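Local coordinates for protein K5 lyase (PDB 2X3H) that cleaves the K5 capsular polysaccharide, a glycosaminoglycan, probably by the eliminative chemistry of a polysaccharide lyase, on a trimeric phage tail-spike scaffold, at residues P193-Y206 / S222-Y236. Sequence-based numbering, arbitrary orientation.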
ATOM      1  N   PRO A 193      -8.625  26.718 -12.187  1.00 13.29           N
ATOM      2  CA  PRO A 193      -8.392  25.724 -11.131  1.00 11.98           C
ATOM      3  C   PRO A 193      -7.251  26.134 -10.214  1.00  9.96           C
ATOM      4  O   PRO A 193      -6.215  26.608 -10.696  1.00 10.58           O
ATOM      5  CB  PRO A 193      -7.986  24.466 -11.916  1.00 12.55           C
ATOM      6  CG  PRO A 193      -8.616  24.639 -13.249  1.00 14.45           C
ATOM      7  CD  PRO A 193      -8.589  26.116 -13.531  1.00 13.68           C
ATOM      8  N   PRO A 194      -7.429  25.953  -8.892  1.00  8.03           N
ATOM      9  CA  PRO A 194      -6.285  26.025  -7.974  1.00  7.66           C
ATOM     10  C   PRO A 194      -5.244  24.989  -8.413  1.00  7.17           C
ATOM     11  O   PRO A 194      -5.622  23.893  -8.812  1.00  7.37           O
ATOM     12  CB  PRO A 194      -6.914  25.642  -6.624  1.00  8.21           C
ATOM     13  CG  PRO A 194      -8.335  26.001  -6.743  1.00  9.09           C
ATOM     14  CD  PRO A 194      -8.690  25.692  -8.185  1.00  8.41           C
ATOM     15  N   ASP A 195      -3.954  25.329  -8.353  1.00  7.63           N
ATOM     16  CA  ASP A 195      -2.913  24.484  -8.974  1.00  7.48           C
ATOM     17  C   ASP A 195      -1.657  24.550  -8.116  1.00  7.15           C
ATOM     18  O   ASP A 195      -1.181  25.634  -7.791  1.00  6.81           O
ATOM     19  CB  ASP A 195      -2.636  25.019 -10.390  1.00  9.16           C
ATOM     20  CG  ASP A 195      -1.777  24.087 -11.265  1.00 11.21           C
ATOM     21  OD1 ASP A 195      -1.205  23.084 -10.788  1.00 10.74           O
ATOM     22  OD2 ASP A 195      -1.660  24.390 -12.480  1.00 12.78           O
ATOM     23  N   GLY A 196      -1.130  23.389  -7.733  1.00  5.53           N
ATOM     24  CA  GLY A 196       0.142  23.369  -7.027  1.00  4.79           C
ATOM     25  C   GLY A 196       0.076  23.730  -5.546  1.00  5.03           C
ATOM     26  O   GLY A 196       1.082  24.138  -4.945  1.00  4.98           O
ATOM     27  N   LEU A 197      -1.094  23.573  -4.949  1.00  5.56           N
ATOM     28  CA  LEU A 197      -1.241  23.899  -3.528  1.00  5.74           C
ATOM     29  C   LEU A 197      -0.530  22.863  -2.677  1.00  5.49           C
ATOM     30  O   LEU A 197      -0.456  21.688  -3.049  1.00  4.83           O
ATOM     31  CB  LEU A 197      -2.715  23.921  -3.118  1.00  6.20           C
ATOM     32  CG  LEU A 197      -3.653  24.781  -3.985  1.00  7.34           C
ATOM     33  CD1 LEU A 197      -5.076  24.787  -3.441  1.00  8.56           C
ATOM     34  CD2 LEU A 197      -3.140  26.196  -4.116  1.00  8.27           C
ATOM     35  N   MET A 198      -0.011  23.292  -1.537  1.00  4.40           N
ATOM     36  CA  MET A 198       0.477  22.353  -0.537  1.00  5.80           C
ATOM     37  C   MET A 198      -0.209  22.705   0.762  1.00  5.78           C
ATOM     38  O   MET A 198       0.001  23.784   1.304  1.00  6.99           O
ATOM     39  CB  MET A 198       1.990  22.450  -0.369  1.00  6.28           C
ATOM     40  CG  MET A 198       2.791  21.901  -1.552  1.00  8.03           C
ATOM     41  SD  MET A 198       4.564  22.176  -1.305  1.00 11.41           S
ATOM     42  CE  MET A 198       5.280  21.324  -2.704  1.00  9.17           C
ATOM     43  N   ILE A 199      -1.052  21.799   1.236  1.00  5.59           N
ATOM     44  CA  ILE A 199      -1.813  22.020   2.451  1.00  5.44           C
ATOM     45  C   ILE A 199      -1.399  20.924   3.417  1.00  6.06           C
ATOM     46  O   ILE A 199      -1.685  19.745   3.179  1.00  5.90           O
ATOM     47  CB  ILE A 199      -3.323  21.927   2.157  1.00  5.48           C
ATOM     48  CG1 ILE A 199      -3.777  23.104   1.278  1.00  6.22           C
ATOM     49  CG2 ILE A 199      -4.142  21.833   3.444  1.00  6.10           C
ATOM     50  CD1 ILE A 199      -5.146  22.894   0.643  1.00  6.33           C
ATOM     51  N   LYS A 200      -0.696  21.297   4.482  1.00  6.13           N
ATOM     52  CA  LYS A 200      -0.085  20.285   5.334  1.00  7.58           C
ATOM     53  C   LYS A 200      -0.086  20.675   6.799  1.00  7.69           C
ATOM     54  O   LYS A 200       0.130  21.839   7.145  1.00  7.90           O
ATOM     55  CB  LYS A 200       1.334  19.980   4.873  1.00  9.86           C
ATOM     56  CG  LYS A 200       2.222  21.200   4.696  1.00 12.41           C
ATOM     57  CD  LYS A 200       3.396  20.860   3.777  1.00 15.77           C
ATOM     58  CE  LYS A 200       4.306  22.042   3.577  1.00 16.75           C
ATOM     59  NZ  LYS A 200       5.674  21.576   3.189  1.00 17.98           N
ATOM     60  N   GLY A 201      -0.326  19.695   7.662  1.00  5.89           N
ATOM     61  CA  GLY A 201      -0.295  19.961   9.093  1.00  5.81           C
ATOM     62  C   GLY A 201      -1.456  20.834   9.504  1.00  5.82           C
ATOM     63  O   GLY A 201      -1.260  21.934  10.022  1.00  6.71           O
ATOM     64  N   ILE A 202      -2.667  20.348   9.265  1.00  5.48           N
ATOM     65  CA  ILE A 202      -3.858  21.120   9.573  1.00  4.69           C
ATOM     66  C   ILE A 202      -4.629  20.457  10.689  1.00  5.74           C
ATOM     67  O   ILE A 202      -4.868  19.253  10.632  1.00  5.55           O
ATOM     68  CB  ILE A 202      -4.791  21.172   8.361  1.00  5.64           C
ATOM     69  CG1 ILE A 202      -4.065  21.744   7.142  1.00  5.39           C
ATOM     70  CG2 ILE A 202      -6.060  21.931   8.675  1.00  5.79           C
ATOM     71  CD1 ILE A 202      -3.466  23.144   7.336  1.00  6.87           C
ATOM     72  N   ARG A 203      -5.010  21.242  11.697  1.00  5.41           N
ATOM     73  CA  ARG A 203      -5.954  20.779  12.731  1.00  5.75           C
ATOM     74  C   ARG A 203      -7.266  21.538  12.621  1.00  5.53           C
ATOM     75  O   ARG A 203      -7.264  22.735  12.343  1.00  6.18           O
ATOM     76  CB  ARG A 203      -5.397  20.999  14.137  1.00  5.32           C
ATOM     77  CG  ARG A 203      -4.170  20.152  14.479  1.00  5.77           C
ATOM     78  CD  ARG A 203      -3.883  20.181  15.989  1.00  6.67           C
ATOM     79  NE  ARG A 203      -2.644  19.500  16.369  1.00  6.40           N
ATOM     80  CZ  ARG A 203      -1.437  20.060  16.335  1.00  6.05           C
ATOM     81  NH1 ARG A 203      -1.293  21.315  15.898  1.00  7.03           N
ATOM     82  NH2 ARG A 203      -0.358  19.368  16.721  1.00  6.24           N
ATOM     83  N   GLY A 204      -8.377  20.840  12.838  1.00  5.98           N
ATOM     84  CA  GLY A 204      -9.705  21.465  12.853  1.00  6.79           C
ATOM     85  C   GLY A 204     -10.524  20.858  13.971  1.00  8.34           C
ATOM     86  O   GLY A 204     -10.520  19.637  14.144  1.00  7.84           O
ATOM     87  N   SER A 205     -11.208  21.703  14.742  1.00  8.78           N
ATOM     88  CA  SER A 205     -12.084  21.239  15.811  1.00 10.09           C
ATOM     89  C   SER A 205     -13.483  21.844  15.663  1.00  9.70           C
ATOM     90  O   SER A 205     -13.672  23.043  15.882  1.00 10.29           O
ATOM     91  CB  SER A 205     -11.501  21.610  17.171  1.00 12.92           C
ATOM     92  OG  SER A 205     -12.318  21.107  18.220  1.00 17.04           O
ATOM     93  N   TYR A 206     -14.435  21.009  15.277  1.00  8.87           N
ATOM     94  CA  TYR A 206     -15.798  21.448  15.013  1.00  8.84           C
ATOM     95  C   TYR A 206     -16.677  21.175  16.234  1.00 10.20           C
ATOM     96  O   TYR A 206     -16.424  20.235  16.987  1.00 11.06           O
ATOM     97  CB  TYR A 206     -16.335  20.695  13.792  1.00  8.84           C
ATOM     98  CG  TYR A 206     -17.660  21.182  13.242  1.00  8.05           C
ATOM     99  CD1 TYR A 206     -18.855  20.571  13.617  1.00  8.05           C
ATOM    100  CD2 TYR A 206     -17.715  22.223  12.317  1.00  7.73           C
ATOM    101  CE1 TYR A 206     -20.076  20.996  13.116  1.00  8.51           C
ATOM    102  CE2 TYR A 206     -18.923  22.660  11.808  1.00  7.40           C
ATOM    103  CZ  TYR A 206     -20.106  22.035  12.206  1.00  8.38           C
ATOM    104  OH  TYR A 206     -21.322  22.456  11.695  1.00 10.46           O
ATOM    105  N   SER A 222     -12.008  21.329  -7.304  1.00  6.58           N
ATOM    106  CA  SER A 222     -11.502  21.396  -8.670  1.00  7.20           C
ATOM    107  C   SER A 222     -10.012  21.755  -8.773  1.00  6.76           C
ATOM    108  O   SER A 222      -9.563  22.305  -9.772  1.00  8.00           O
ATOM    109  CB  SER A 222     -12.375  22.336  -9.518  1.00  7.62           C
ATOM    110  OG  SER A 222     -13.730  21.897  -9.498  1.00  8.51           O
ATOM    111  N   SER A 223      -9.234  21.437  -7.741  1.00  6.63           N
ATOM    112  CA  SER A 223      -7.801  21.705  -7.802  1.00  5.84           C
ATOM    113  C   SER A 223      -7.092  20.641  -8.632  1.00  5.61           C
ATOM    114  O   SER A 223      -7.604  19.530  -8.827  1.00  5.63           O
ATOM    115  CB  SER A 223      -7.192  21.730  -6.402  1.00  6.63           C
ATOM    116  OG  SER A 223      -7.351  20.450  -5.792  1.00  7.95           O
ATOM    117  N   VAL A 224      -5.897  20.989  -9.090  1.00  5.91           N
ATOM    118  CA  VAL A 224      -5.031  20.042  -9.779  1.00  5.92           C
ATOM    119  C   VAL A 224      -3.614  20.122  -9.211  1.00  5.32           C
ATOM    120  O   VAL A 224      -3.213  21.157  -8.646  1.00  5.14           O
ATOM    121  CB  VAL A 224      -5.010  20.292 -11.314  1.00  6.40           C
ATOM    122  CG1 VAL A 224      -6.394  20.077 -11.915  1.00  7.37           C
ATOM    123  CG2 VAL A 224      -4.491  21.696 -11.641  1.00  8.19           C
ATOM    124  N   ASN A 225      -2.851  19.030  -9.357  1.00  5.00           N
ATOM    125  CA  ASN A 225      -1.433  19.001  -8.956  1.00  5.06           C
ATOM    126  C   ASN A 225      -1.210  19.534  -7.545  1.00  4.57           C
ATOM    127  O   ASN A 225      -0.267  20.276  -7.317  1.00  5.78           O
ATOM    128  CB  ASN A 225      -0.556  19.802  -9.939  1.00  4.87           C
ATOM    129  CG  ASN A 225      -0.805  19.418 -11.390  1.00  6.42           C
ATOM    130  OD1 ASN A 225      -1.018  20.284 -12.261  1.00  9.82           O
ATOM    131  ND2 ASN A 225      -0.802  18.124 -11.658  1.00  3.56           N
ATOM    132  N   SER A 226      -2.055  19.128  -6.602  1.00  4.70           N
ATOM    133  CA  SER A 226      -1.964  19.647  -5.244  1.00  4.37           C
ATOM    134  C   SER A 226      -1.797  18.540  -4.223  1.00  4.86           C
ATOM    135  O   SER A 226      -2.196  17.393  -4.469  1.00  5.27           O
ATOM    136  CB  SER A 226      -3.202  20.480  -4.915  1.00  5.19           C
ATOM    137  OG  SER A 226      -3.260  21.658  -5.718  1.00  5.96           O
ATOM    138  N   LEU A 227      -1.191  18.894  -3.093  1.00  5.12           N
ATOM    139  CA  LEU A 227      -0.892  17.938  -2.021  1.00  6.67           C
ATOM    140  C   LEU A 227      -1.623  18.349  -0.755  1.00  6.92           C
ATOM    141  O   LEU A 227      -1.554  19.509  -0.360  1.00  7.88           O
ATOM    142  CB  LEU A 227       0.622  17.904  -1.734  1.00  7.93           C
ATOM    143  CG  LEU A 227       1.549  17.450  -2.871  1.00  9.34           C
ATOM    144  CD1 LEU A 227       2.985  17.729  -2.544  1.00  9.09           C
ATOM    145  CD2 LEU A 227       1.356  15.952  -3.160  1.00 10.01           C
ATOM    146  N   ILE A 228      -2.324  17.412  -0.128  1.00  6.78           N
ATOM    147  CA  ILE A 228      -2.964  17.645   1.170  1.00  7.09           C
ATOM    148  C   ILE A 228      -2.463  16.539   2.092  1.00  7.65           C
ATOM    149  O   ILE A 228      -2.716  15.368   1.817  1.00  7.75           O
ATOM    150  CB  ILE A 228      -4.494  17.580   1.039  1.00  8.06           C
ATOM    151  CG1 ILE A 228      -4.973  18.639   0.041  1.00  8.43           C
ATOM    152  CG2 ILE A 228      -5.191  17.717   2.413  1.00  8.37           C
ATOM    153  CD1 ILE A 228      -6.463  18.535  -0.279  1.00  9.36           C
ATOM    154  N   ASP A 229      -1.741  16.898   3.162  1.00  7.45           N
ATOM    155  CA  ASP A 229      -0.953  15.913   3.940  1.00  8.27           C
ATOM    156  C   ASP A 229      -1.025  16.254   5.430  1.00  8.62           C
ATOM    157  O   ASP A 229      -0.896  17.419   5.808  1.00  8.83           O
ATOM    158  CB  ASP A 229       0.523  15.951   3.456  1.00  9.57           C
ATOM    159  CG  ASP A 229       1.389  14.811   4.016  1.00 11.47           C
ATOM    160  OD1 ASP A 229       0.861  13.718   4.335  1.00 12.55           O
ATOM    161  OD2 ASP A 229       2.629  15.017   4.127  1.00 13.41           O
ATOM    162  N   ASN A 230      -1.250  15.246   6.271  1.00  6.82           N
ATOM    163  CA  ASN A 230      -1.172  15.438   7.725  1.00  7.17           C
ATOM    164  C   ASN A 230      -2.287  16.356   8.255  1.00  7.31           C
ATOM    165  O   ASN A 230      -2.027  17.490   8.685  1.00  7.28           O
ATOM    166  CB  ASN A 230       0.226  15.964   8.131  1.00  7.50           C
ATOM    167  CG  ASN A 230       1.339  14.908   7.967  1.00  9.96           C
ATOM    168  OD1 ASN A 230       2.485  15.232   7.617  1.00 12.44           O
ATOM    169  ND2 ASN A 230       1.006  13.656   8.231  1.00  8.83           N
ATOM    170  N   VAL A 231      -3.520  15.846   8.231  1.00  5.71           N
ATOM    171  CA  VAL A 231      -4.711  16.576   8.701  1.00  5.76           C
ATOM    172  C   VAL A 231      -5.330  15.831   9.881  1.00  6.45           C
ATOM    173  O   VAL A 231      -5.447  14.604   9.848  1.00  6.82           O
ATOM    174  CB  VAL A 231      -5.763  16.685   7.578  1.00  6.29           C
ATOM    175  CG1 VAL A 231      -7.031  17.376   8.067  1.00  6.53           C
ATOM    176  CG2 VAL A 231      -5.171  17.419   6.381  1.00  7.17           C
ATOM    177  N   ILE A 232      -5.713  16.564  10.924  1.00  5.07           N
ATOM    178  CA  ILE A 232      -6.399  15.969  12.069  1.00  5.67           C
ATOM    179  C   ILE A 232      -7.668  16.766  12.303  1.00  6.15           C
ATOM    180  O   ILE A 232      -7.609  17.940  12.695  1.00  7.02           O
ATOM    181  CB  ILE A 232      -5.535  15.979  13.357  1.00  6.05           C
ATOM    182  CG1 ILE A 232      -4.148  15.367  13.092  1.00  6.83           C
ATOM    183  CG2 ILE A 232      -6.275  15.254  14.474  1.00  6.92           C
ATOM    184  CD1 ILE A 232      -3.210  15.354  14.302  1.00  6.73           C
ATOM    185  N   ALA A 233      -8.814  16.150  12.035  1.00  5.65           N
ATOM    186  CA  ALA A 233     -10.089  16.861  12.098  1.00  5.22           C
ATOM    187  C   ALA A 233     -11.019  16.178  13.074  1.00  6.77           C
ATOM    188  O   ALA A 233     -11.158  14.957  13.034  1.00  7.07           O
ATOM    189  CB  ALA A 233     -10.728  16.904  10.705  1.00  6.12           C
ATOM    190  N   LYS A 234     -11.670  16.969  13.929  1.00  6.42           N
ATOM    191  CA  LYS A 234     -12.561  16.415  14.941  1.00  6.72           C
ATOM    192  C   LYS A 234     -13.999  16.911  14.814  1.00  7.05           C
ATOM    193  O   LYS A 234     -14.247  18.119  14.756  1.00  7.07           O
ATOM    194  CB  LYS A 234     -12.010  16.710  16.336  1.00  8.65           C
ATOM    195  CG  LYS A 234     -10.713  15.953  16.570  1.00 10.42           C
ATOM    196  CD  LYS A 234     -10.062  16.268  17.883  1.00 12.29           C
ATOM    197  CE  LYS A 234      -8.900  15.292  18.098  1.00 12.77           C
ATOM    198  NZ  LYS A 234      -7.961  15.803  19.111  1.00 13.91           N
ATOM    199  N   ASN A 235     -14.929  15.959  14.759  1.00  7.12           N
ATOM    200  CA  ASN A 235     -16.364  16.215  14.865  1.00  8.21           C
ATOM    201  C   ASN A 235     -17.008  16.915  13.680  1.00  8.09           C
ATOM    202  O   ASN A 235     -18.099  17.468  13.817  1.00  8.34           O
ATOM    203  CB  ASN A 235     -16.699  17.031  16.118  1.00 10.51           C
ATOM    204  CG  ASN A 235     -16.098  16.462  17.378  1.00 14.11           C
ATOM    205  OD1 ASN A 235     -15.365  17.157  18.081  1.00 17.82           O
ATOM    206  ND2 ASN A 235     -16.431  15.223  17.693  1.00 15.29           N
ATOM    207  N   TYR A 236     -16.368  16.889  12.520  1.00  6.55           N
ATOM    208  CA  TYR A 236     -16.985  17.515  11.346  1.00  6.42           C
ATOM    209  C   TYR A 236     -18.105  16.660  10.755  1.00  6.53           C
ATOM    210  O   TYR A 236     -18.055  15.429  10.819  1.00  6.75           O
ATOM    211  CB  TYR A 236     -15.951  17.819  10.263  1.00  6.43           C
ATOM    212  CG  TYR A 236     -15.051  19.009  10.550  1.00  6.29           C
ATOM    213  CD1 TYR A 236     -13.926  18.874  11.349  1.00  5.82           C
ATOM    214  CD2 TYR A 236     -15.306  20.262   9.989  1.00  6.34           C
ATOM    215  CE1 TYR A 236     -13.086  19.941  11.595  1.00  6.01           C
ATOM    216  CE2 TYR A 236     -14.462  21.351  10.235  1.00  6.56           C
ATOM    217  CZ  TYR A 236     -13.356  21.181  11.036  1.00  6.38           C
ATOM    218  OH  TYR A 236     -12.497  22.212  11.278  1.00  7.18           O
TER
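Val224 takes up the pairing beside Pro194 and Asp195, where two successive rungs of a parallel beta-helix begin to stack. With CG1 anti to the carbonyl carbon (chi1 -63°), Val224 CG2 falls between the backbone N and the carbonyl carbon and lies 3.6 Å from Asp195 CG. Outside this pair of rungs, Asp195 OD1 forms a salt bridge with Lys234 of the second subunit. Ser226 OG ties the turn together: it donates to Val224 O from above the carbonyl plane and accepts from Leu197 N at 3.0 Å. Val224 O, also bonded by Gly196 N, thus takes two donors.

From Leu227 the two strands run parallel and in step, residue beside residue. Ile228 CG1 meets Ile199 CB at 4.2 Å, like over like. Asn230 lies beside Gly201, both with positive phi, so the two chains turn the same corner together; Asn230 O accepts from Ile202 N at 3.0 Å, and pairing resumes. Past the corner Val231 CG2 lies 4.3 Å from Ile202 CB. At the far end Tyr236 swings its ring back: Tyr206 CB sits over the centre of one face, 3.7 Å from the ring centroid, and Tyr236 OH, hydrogen-bonded to Ser184 OG, lies 3.3 Å from Gly204 CA.

Strand 227-234 is flanked by strands 198-206 and 252-259, each paired with it in parallel, and the face bearing Leu227 and Ile232 packs against the other two subunits of the trimer.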